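Local coordinates for protein phosphoinositol-specific phospholipase C (Pseudomonas sp., PDB 5FYO) that probably cleaves phosphoinositides at the phosphodiester bond to release diacylglycerol, using a bound calcium ion as in related calcium-dependent phospholipases C, at residues N35-V40 with N82-D87. Sequence-based numbering, arbitrary orientation.
Sequences NTFSSV and NNCTGD
Phe37 N donates to Asn83 O at 2.9 Å, joining two loops of what is probably a TIM-barrel phospholipase C: 35-40 follows strand 20-25, whereas the loop segment 82-87 leads toward helix 94-107. The donor sits well above the carbonyl plane, 59° out of it, and the same oxygen takes a CA-H...O contact from Thr36 CA at 3.3 Å. Asn83 fills the tight side. Its CG stands between its own backbone N and carbonyl carbon (chi1 59°), which swings the amide over the Thr36-Phe37 peptide; ND2 is bonded to the carbonyls of Cys28 and Ala34, and these fix how the amide is turned. OD1 thereby comes to 3.2 Å from Phe37 CB, the side chains crossing nearly at right angles. The ring of Phe37 runs on inward, onto Leu47 and Leu49 of strand 46-52 and Val101 of helix 94-107. The outer side is looser: Asn35 and Thr36 are exposed, their side chains set off away from 82-87, and Thr36 OG1 instead accepts Ser39 N in an ST motif. Cys84, tied by a disulfide to Cys97, closes the buried end, its SG lying obliquely 4.4 Å from the centroid of the Phe37 ring.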
loop_
_atom_site.group_PDB
_atom_site.type_symbol
_atom_site.label_atom_id
_atom_site.label_comp_id
_atom_site.label_asym_id
_atom_site.label_seq_id
_atom_site.Cartn_x
_atom_site.Cartn_y
_atom_site.Cartn_z
ATOM N N ASN A 35 -1.581 -18.489 -6.703
ATOM C CA ASN A 35 -0.467 -19.435 -6.915
ATOM C C ASN A 35 0.875 -18.777 -6.889
ATOM O O ASN A 35 1.811 -19.333 -6.322
ATOM C CB ASN A 35 -0.649 -20.237 -8.202
ATOM C CG ASN A 35 -1.788 -21.247 -8.087
ATOM O OD1 ASN A 35 -2.156 -21.683 -6.985
ATOM N ND2 ASN A 35 -2.352 -21.616 -9.221
ATOM N N THR A 36 0.966 -17.592 -7.470
ATOM C CA THR A 36 2.176 -16.780 -7.384
ATOM C C THR A 36 1.790 -15.324 -7.093
ATOM O O THR A 36 0.691 -14.850 -7.484
ATOM C CB THR A 36 2.995 -16.799 -8.689
ATOM O OG1 THR A 36 2.281 -16.101 -9.727
ATOM C CG2 THR A 36 3.343 -18.212 -9.122
ATOM N N PHE A 37 2.703 -14.593 -6.445
ATOM C CA PHE A 37 2.455 -13.176 -6.182
ATOM C C PHE A 37 2.263 -12.396 -7.491
ATOM O O PHE A 37 1.322 -11.581 -7.597
ATOM C CB PHE A 37 3.590 -12.588 -5.373
ATOM C CG PHE A 37 3.270 -11.251 -4.731
ATOM C CD1 PHE A 37 2.165 -11.099 -3.920
ATOM C CD2 PHE A 37 4.118 -10.157 -4.914
ATOM C CE1 PHE A 37 1.919 -9.891 -3.271
ATOM C CE2 PHE A 37 3.876 -8.954 -4.255
ATOM C CZ PHE A 37 2.756 -8.823 -3.455
ATOM N N SER A 38 3.113 -12.687 -8.488
ATOM C CA SER A 38 3.038 -12.051 -9.814
ATOM C C SER A 38 1.667 -12.222 -10.489
ATOM O O SER A 38 1.164 -11.290 -11.107
ATOM C CB SER A 38 4.140 -12.568 -10.757
ATOM O OG SER A 38 5.424 -12.340 -10.176
ATOM N N SER A 39 1.075 -13.408 -10.360
ATOM C CA SER A 39 -0.233 -13.680 -10.953
ATOM C C SER A 39 -1.357 -12.752 -10.483
ATOM O O SER A 39 -2.322 -12.563 -11.194
ATOM C CB SER A 39 -0.653 -15.149 -10.738
ATOM O OG SER A 39 -1.104 -15.410 -9.429
ATOM N N VAL A 40 -1.228 -12.184 -9.286
ATOM C CA VAL A 40 -2.239 -11.261 -8.755
ATOM C C VAL A 40 -2.427 -10.085 -9.712
ATOM O O VAL A 40 -3.552 -9.614 -9.904
ATOM C CB VAL A 40 -1.881 -10.762 -7.346
ATOM C CG1 VAL A 40 -2.895 -9.737 -6.841
ATOM C CG2 VAL A 40 -1.776 -11.951 -6.385
ATOM N N ASN A 82 4.961 -17.675 1.727
ATOM C CA ASN A 82 4.327 -16.829 0.722
ATOM C C ASN A 82 4.490 -17.406 -0.656
ATOM O O ASN A 82 5.179 -18.419 -0.838
ATOM C CB ASN A 82 4.883 -15.390 0.799
ATOM C CG ASN A 82 6.354 -15.325 0.427
ATOM O OD1 ASN A 82 6.725 -15.601 -0.704
ATOM N ND2 ASN A 82 7.208 -14.993 1.405
ATOM N N ASN A 83 3.831 -16.752 -1.621
ATOM C CA ASN A 83 3.815 -17.192 -3.016
ATOM C C ASN A 83 4.777 -16.392 -3.943
ATOM O O ASN A 83 4.615 -16.410 -5.175
ATOM C CB ASN A 83 2.382 -17.175 -3.534
ATOM C CG ASN A 83 1.764 -15.788 -3.441
ATOM O OD1 ASN A 83 2.481 -14.800 -3.288
ATOM N ND2 ASN A 83 0.442 -15.706 -3.528
ATOM N N CYS A 84 5.761 -15.676 -3.366
ATOM C CA CYS A 84 6.695 -14.943 -4.159
ATOM C C CYS A 84 7.778 -15.875 -4.684
ATOM O O CYS A 84 7.975 -16.972 -4.146
ATOM C CB CYS A 84 7.351 -13.821 -3.335
ATOM S SG CYS A 84 6.131 -12.729 -2.542
ATOM N N THR A 85 8.490 -15.394 -5.711
ATOM C CA THR A 85 9.649 -16.083 -6.274
ATOM C C THR A 85 10.628 -16.449 -5.176
ATOM O O THR A 85 10.981 -15.622 -4.334
ATOM C CB THR A 85 10.372 -15.215 -7.322
ATOM O OG1 THR A 85 9.452 -14.947 -8.377
ATOM C CG2 THR A 85 11.585 -15.943 -7.888
ATOM N N GLY A 86 11.043 -17.702 -5.219
ATOM C CA GLY A 86 11.793 -18.393 -4.173
ATOM C C GLY A 86 10.956 -19.333 -3.291
ATOM O O GLY A 86 11.539 -20.035 -2.474
ATOM N N ASP A 87 9.614 -19.296 -3.419
ATOM C CA ASP A 87 8.673 -20.169 -2.673
ATOM C C ASP A 87 9.079 -21.605 -3.012
ATOM O O ASP A 87 9.160 -21.957 -4.174
ATOM C CB ASP A 87 7.210 -19.883 -3.116
ATOM C CG ASP A 87 6.172 -20.838 -2.505
ATOM O OD1 ASP A 87 6.346 -21.345 -1.346
ATOM O OD2 ASP A 87 5.127 -21.013 -3.211
#